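Local coordinates for YkuI protein (Bacillus subtilis, PDB 2BAS) that probably hydrolyses the second messenger cyclic di-GMP through an EAL domain, to which a C-terminal signalling-associated domain is attached, at residues I62-S66 with E67-L71; L86-D89 with N90-R94; T263-E266 with R267-K271. One frame throughout, in Å; residues are numbered along the deposited sequence.

Interaction 1: I62-S66 with E67-L71; sequences ILADS and EIQSL
Ile62 and Gln69 face each other as an antiparallel hydrogen-bonded pair near the open end of a tight beta hairpin of the EAL domain, which joins strand 53-64 to the short strand 67-70. Two backbone bonds close this pair: Ile62 N to Gln69 O at 3.0 Å, and Gln69 N to Ile62 O at 2.9 Å. At the other end Ala64 N gives a bond to Glu67 O, and Glu67 N returns one to Ala64 O at 3.1 Å, closing a type I' turn from Ala64 to Glu67. Asp65 and Ser66, both with positive phi, form its two corners. Ile68 CA adds a CA-H...O contact to Ile62 O.

Side-chain contacts lie on both faces. On the face of Leu63 and Ile68, a non-hydrogen-bonded pair, the contact is apolar, Leu63 CB meeting Ile68 CD1 at 4.3 Å. With CG anti to the backbone N (chi1 176°) and chi2 at 58°, Leu63 also brings CD1 over the turn to Glu67 N, 3.4 Å away. On the face of Ile62 and Gln69, the amide oxygen Gln69 OE1 rests 3.5 Å from the methyl Ala64 CB. Past the strand end, Leu71 crosses Ile62 at about a right angle, its CD2 touching Ile62 CG2 at 3.8 Å.

Beyond the hairpin, Ile62 packs on Val38 and Ile68 on Leu39 and Tyr41, all of strand 38-47, while Leu71 packs on Val88 and Ile92 of helix 82-100. The chemistry thus divides along the hairpin: an exposed tip shaped by backbone polar groups, and an apolar base where Ile62 and Leu71 are buried.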
# COMPACT_ATOMS: atom_id res chain seq x y z
N ILE A 62 14.83 -15.53 33.08
CA ILE A 62 15.03 -15.93 34.47
C ILE A 62 15.81 -17.25 34.57
O ILE A 62 15.52 -18.22 33.84
CB ILE A 62 13.67 -15.97 35.27
CG1 ILE A 62 13.92 -16.10 36.78
CG2 ILE A 62 12.75 -17.09 34.76
CD1 ILE A 62 12.69 -15.92 37.65
N LEU A 63 16.82 -17.26 35.44
CA LEU A 63 17.56 -18.47 35.79
C LEU A 63 16.82 -19.20 36.90
O LEU A 63 16.81 -18.76 38.05
CB LEU A 63 18.99 -18.14 36.22
CG LEU A 63 19.85 -19.32 36.70
CD1 LEU A 63 19.97 -20.39 35.63
CD2 LEU A 63 21.24 -18.84 37.12
N ALA A 64 16.19 -20.31 36.54
CA ALA A 64 15.40 -21.09 37.47
C ALA A 64 15.78 -22.55 37.32
O ALA A 64 15.83 -23.08 36.20
CB ALA A 64 13.92 -20.90 37.22
N ASP A 65 16.07 -23.18 38.46
CA ASP A 65 16.50 -24.58 38.53
C ASP A 65 17.60 -24.88 37.51
O ASP A 65 17.53 -25.85 36.76
CB ASP A 65 15.30 -25.53 38.39
CG ASP A 65 14.21 -25.26 39.44
OD1 ASP A 65 13.65 -24.14 39.45
OD2 ASP A 65 13.90 -26.17 40.24
N SER A 66 18.61 -24.00 37.50
CA SER A 66 19.80 -24.09 36.63
C SER A 66 19.53 -24.06 35.12
O SER A 66 20.25 -24.69 34.35
CB SER A 66 20.67 -25.29 37.01
OG SER A 66 21.13 -25.18 38.35
N GLU A 67 18.51 -23.32 34.70
CA GLU A 67 18.20 -23.18 33.27
C GLU A 67 17.55 -21.83 32.94
O GLU A 67 16.68 -21.35 33.67
CB GLU A 67 17.34 -24.36 32.81
CG GLU A 67 17.36 -24.61 31.30
CD GLU A 67 16.95 -26.04 30.92
OE1 GLU A 67 16.82 -26.89 31.83
OE2 GLU A 67 16.76 -26.30 29.70
N ILE A 68 17.99 -21.22 31.83
CA ILE A 68 17.45 -19.95 31.35
C ILE A 68 16.06 -20.15 30.74
O ILE A 68 15.89 -21.00 29.86
CB ILE A 68 18.43 -19.28 30.32
CG1 ILE A 68 19.73 -18.81 31.00
CG2 ILE A 68 17.76 -18.14 29.55
CD1 ILE A 68 19.57 -17.60 31.95
N GLN A 69 15.08 -19.38 31.20
CA GLN A 69 13.70 -19.51 30.74
C GLN A 69 13.07 -18.16 30.38
O GLN A 69 13.39 -17.13 30.98
CB GLN A 69 12.85 -20.25 31.78
CG GLN A 69 13.08 -21.77 31.82
CD GLN A 69 12.49 -22.46 33.05
OE1 GLN A 69 12.55 -21.95 34.17
NE2 GLN A 69 11.93 -23.65 32.84
N SER A 70 12.16 -18.17 29.40
CA SER A 70 11.46 -16.96 28.98
C SER A 70 10.52 -16.40 30.04
O SER A 70 9.88 -17.16 30.76
CB SER A 70 10.64 -17.22 27.70
OG SER A 70 11.32 -16.78 26.54
N LEU A 71 10.44 -15.08 30.10
CA LEU A 71 9.49 -14.38 30.94
C LEU A 71 8.22 -13.99 30.16
O LEU A 71 7.30 -13.37 30.70
CB LEU A 71 10.14 -13.15 31.60
CG LEU A 71 11.20 -13.42 32.68
CD1 LEU A 71 11.94 -12.16 33.11
CD2 LEU A 71 10.62 -14.12 33.90

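Interaction 2: L86-D89 with N90-R94; sequences LEVD and NRIIR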
# COMPACT_ATOMS: atom_id res chain seq x y z
N LEU A 86 5.37 -4.65 36.18
CA LEU A 86 6.25 -3.48 36.15
C LEU A 86 7.48 -3.68 37.04
O LEU A 86 8.57 -3.26 36.66
CB LEU A 86 5.50 -2.19 36.52
CG LEU A 86 4.51 -1.63 35.49
CD1 LEU A 86 3.64 -0.52 36.10
CD2 LEU A 86 5.19 -1.14 34.20
N GLU A 87 7.31 -4.31 38.20
CA GLU A 87 8.45 -4.62 39.08
C GLU A 87 9.52 -5.48 38.39
O GLU A 87 10.72 -5.23 38.54
CB GLU A 87 7.97 -5.31 40.36
CG GLU A 87 9.06 -5.48 41.43
CD GLU A 87 8.56 -6.12 42.72
OE1 GLU A 87 9.39 -6.39 43.62
OE2 GLU A 87 7.33 -6.34 42.86
N VAL A 88 9.09 -6.49 37.65
CA VAL A 88 10.00 -7.35 36.93
C VAL A 88 10.59 -6.59 35.73
O VAL A 88 11.80 -6.58 35.53
CB VAL A 88 9.29 -8.65 36.48
CG1 VAL A 88 10.21 -9.52 35.63
CG2 VAL A 88 8.79 -9.42 37.69
N ASP A 89 9.73 -5.94 34.96
CA ASP A 89 10.15 -5.18 33.79
C ASP A 89 11.25 -4.17 34.12
O ASP A 89 12.27 -4.11 33.44
CB ASP A 89 8.95 -4.48 33.16
CG ASP A 89 9.25 -3.91 31.79
OD1 ASP A 89 9.83 -4.64 30.94
OD2 ASP A 89 8.89 -2.73 31.57
N ASN A 90 11.04 -3.40 35.18
CA ASN A 90 12.03 -2.44 35.66
C ASN A 90 13.39 -3.05 36.01
O ASN A 90 14.44 -2.47 35.70
CB ASN A 90 11.47 -1.61 36.83
CG ASN A 90 10.39 -0.60 36.38
OD1 ASN A 90 10.33 -0.19 35.22
ND2 ASN A 90 9.54 -0.19 37.32
N ARG A 91 13.39 -4.22 36.62
CA ARG A 91 14.65 -4.89 36.94
C ARG A 91 15.41 -5.21 35.65
O ARG A 91 16.57 -4.84 35.50
CB ARG A 91 14.42 -6.14 37.81
CG ARG A 91 15.71 -6.81 38.33
CD ARG A 91 16.41 -5.97 39.40
NE ARG A 91 15.67 -6.02 40.66
CZ ARG A 91 15.96 -6.84 41.67
NH1 ARG A 91 15.22 -6.81 42.78
NH2 ARG A 91 16.97 -7.69 41.59
N ILE A 92 14.74 -5.86 34.71
CA ILE A 92 15.36 -6.21 33.44
C ILE A 92 15.94 -5.00 32.71
O ILE A 92 17.12 -5.02 32.34
CB ILE A 92 14.37 -6.93 32.50
CG1 ILE A 92 13.91 -8.24 33.13
CG2 ILE A 92 15.00 -7.19 31.13
CD1 ILE A 92 12.64 -8.78 32.47
N ILE A 93 15.13 -3.96 32.49
CA ILE A 93 15.54 -2.75 31.77
C ILE A 93 16.80 -2.11 32.35
O ILE A 93 17.75 -1.81 31.62
CB ILE A 93 14.42 -1.69 31.70
CG1 ILE A 93 13.16 -2.26 31.05
CG2 ILE A 93 14.88 -0.47 30.91
CD1 ILE A 93 11.89 -1.44 31.30
N ARG A 94 16.79 -1.89 33.66
CA ARG A 94 17.92 -1.29 34.36
C ARG A 94 19.22 -2.08 34.21
O ARG A 94 20.28 -1.49 33.97
CB ARG A 94 17.59 -1.04 35.82
CG ARG A 94 16.58 0.07 36.02
CD ARG A 94 16.12 0.18 37.46
NE ARG A 94 15.04 1.16 37.55
CZ ARG A 94 15.22 2.47 37.73
NH1 ARG A 94 16.44 2.99 37.87
NH2 ARG A 94 14.16 3.27 37.77
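Asp89 lays its carboxylate over the end of Ile93, one helical turn on, with OD2 3.3 Å from Ile93 CD1 and OD1 3.8 Å from the same methyl. Asp89 CG is turned anti to the backbone N (chi1 -168°), which carries the carboxylate along the helix flank to that methyl. Ile93 folds back to meet it: CG1 lies beside its own backbone N (chi1 -58°) and alongside Asp89 O. The carboxylate is not left to this apolar neighbour, since OD2 accepts a hydrogen bond from Gln113 NE2.

On a neighbouring flank of helix 82-100, Val88 CG1 meets Ile92 CD1 at 4.1 Å, the two side chains crossing obliquely. Phe75 of helix 72-75 packs against both of them and against Asp89, while Ile93 reaches Phe126 of helix 124-135. Asn90 curls back toward the preceding turn and leans on Leu86 O. Arg91 points its guanidinium elsewhere, to a salt bridge with Asp36.

Beneath the side chains run i to i+4 backbone bonds: Asn90 N to Leu86 O (2.9 Å), Ile92 N to Val88 O (3.1 Å) and Ile93 N to Asp89 O (3.0 Å), with a weak one from Arg91 N to Glu87 O.

With alanine in place of Asp89, Gln113 NE2 would probably lose this acceptor and one side of the Ile93 methyl its cover. The carboxylate therefore has two roles within this helix of the EAL domain: its carbon and oxygen atoms flank Ile93, while a side-chain amide satisfies OD2.

Interaction 3: T263-E266 with R267-K271; sequences TFLE and RDVLK
Leu265 and Val269 are brought together by their first torsions: Leu265 CG lies anti to its carbonyl carbon (chi1 -53°), and Val269 CG1 sits between the backbone N and the carbonyl carbon (chi1 57°). The motif is a pair of overlapping type I beta turns, Glu266 to Val269 and Asp268 to Lys271, in the connection that leads from the EAL fold into the long helix 271-311. Leu265 CD1 meets Val269 CG1 at 3.9 Å, and Leu265 CB lies 4.1 Å from the same Val269 CG1, so the leucine lies against one branch of the valine with both its root and one tip. Val269 CG1 lies near Glu266 O as well as Leu265 CD1.

The first turn is closed by Val269 N donating to Glu266 O at 2.9 Å. The donor stands above the carbonyl plane, 64° out of it, rather than on a lone pair.

Arg267, at the second position of this turn, turns its guanidinium away to the EAL domain: NH1 forms a salt bridge with Asp106, and NH2 bonds to Val53 O. Phe264 stacks its ring on Tyr56, and Leu265 N bonds to the hydroxyl of the same tyrosine, while Val269 rests on Phe46 of strand 38-47. The connection is thus tied down at several points before the helix begins.

Leu270 occupies the N-cap position. In the second turn Lys271 N bonds to Asp268 O at 3.2 Å, and the lysine chain, extended at first and bent at chi3, brings NZ back to Asp268. There Lys271 NZ forms a salt bridge to Asp268 OD1 at 2.8 Å, reaching that oxygen from above the carboxylate plane.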
# COMPACT_ATOMS: atom_id res chain seq x y z
N THR A 263 25.38 -11.99 25.96
CA THR A 263 26.54 -11.13 25.72
C THR A 263 26.54 -10.48 24.34
O THR A 263 26.12 -11.08 23.36
CB THR A 263 27.88 -11.91 25.89
OG1 THR A 263 27.75 -12.89 26.93
CG2 THR A 263 29.02 -10.95 26.24
N PHE A 264 27.02 -9.23 24.29
CA PHE A 264 27.18 -8.53 23.04
C PHE A 264 28.24 -9.22 22.18
O PHE A 264 29.20 -9.79 22.70
CB PHE A 264 27.53 -7.06 23.25
CG PHE A 264 26.42 -6.26 23.89
CD1 PHE A 264 26.72 -5.17 24.69
CD2 PHE A 264 25.09 -6.61 23.72
CE1 PHE A 264 25.70 -4.42 25.29
CE2 PHE A 264 24.07 -5.88 24.32
CZ PHE A 264 24.38 -4.78 25.10
N LEU A 265 28.03 -9.16 20.87
CA LEU A 265 28.88 -9.81 19.90
C LEU A 265 29.84 -8.80 19.31
O LEU A 265 29.69 -7.60 19.54
CB LEU A 265 28.01 -10.39 18.78
CG LEU A 265 26.85 -11.30 19.16
CD1 LEU A 265 25.98 -11.54 17.95
CD2 LEU A 265 27.35 -12.62 19.74
N GLU A 266 30.81 -9.29 18.54
CA GLU A 266 31.66 -8.41 17.74
C GLU A 266 30.74 -7.74 16.72
O GLU A 266 29.84 -8.37 16.17
CB GLU A 266 32.75 -9.22 17.03
CG GLU A 266 33.75 -9.92 17.97
CD GLU A 266 33.09 -10.96 18.90
OE1 GLU A 266 32.02 -11.51 18.50
OE2 GLU A 266 33.65 -11.20 20.02
N ARG A 267 30.95 -6.45 16.48
CA ARG A 267 30.06 -5.71 15.60
C ARG A 267 30.09 -6.15 14.13
O ARG A 267 29.13 -5.90 13.38
CB ARG A 267 30.22 -4.21 15.80
CG ARG A 267 29.67 -3.78 17.15
CD ARG A 267 29.32 -2.32 17.23
NE ARG A 267 28.30 -1.94 16.27
CZ ARG A 267 27.74 -0.73 16.22
NH1 ARG A 267 28.11 0.19 17.10
NH2 ARG A 267 26.83 -0.45 15.31
N ASP A 268 31.18 -6.81 13.75
CA ASP A 268 31.34 -7.38 12.42
C ASP A 268 31.13 -8.90 12.44
O ASP A 268 31.53 -9.60 11.50
CB ASP A 268 32.75 -7.09 11.88
CG ASP A 268 33.03 -5.60 11.74
OD1 ASP A 268 31.94 -4.79 11.49
OD2 ASP A 268 34.35 -5.25 11.86
N VAL A 269 30.50 -9.40 13.50
CA VAL A 269 30.33 -10.84 13.72
C VAL A 269 29.88 -11.61 12.48
O VAL A 269 30.33 -12.74 12.25
CB VAL A 269 29.39 -11.15 14.92
CG1 VAL A 269 28.00 -10.51 14.72
CG2 VAL A 269 29.27 -12.66 15.16
N LEU A 270 29.03 -10.99 11.67
CA LEU A 270 28.39 -11.69 10.56
C LEU A 270 28.67 -11.08 9.18
O LEU A 270 28.15 -11.58 8.18
CB LEU A 270 26.89 -11.75 10.84
CG LEU A 270 26.22 -13.12 10.74
CD1 LEU A 270 26.85 -14.12 11.73
CD2 LEU A 270 24.73 -12.99 11.01
N LYS A 271 29.49 -10.03 9.12
CA LYS A 271 29.76 -9.28 7.87
C LYS A 271 30.02 -10.14 6.62
O LYS A 271 29.45 -9.88 5.55
CB LYS A 271 30.90 -8.28 8.07
CG LYS A 271 31.04 -7.25 6.92
CD LYS A 271 32.08 -6.18 7.24
CE LYS A 271 31.56 -5.15 8.26
NZ LYS A 271 32.65 -4.32 8.86

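Interactions 1, 2 and 3 follow one another along the chain, all in the EAL domain region. The hairpin of interaction 1 is followed by the short helix 72-75 and then helix 82-100, which carries interaction 2; their centres are 16 Å apart. Where these two touch, the hairpin end meets helix 82-100: Leu71 CD1 packs on Ile92 CD1 (3.5 Å) and on Val88 CG1. Interaction 3 lies farther off, its centre about 25 Å from that of interaction 1 and 26 Å from that of interaction 2, with no direct touch. Strand 38-47 nevertheless packs against side chains of all three. Segment 263-271 is the connection that runs into the long helix 271-311.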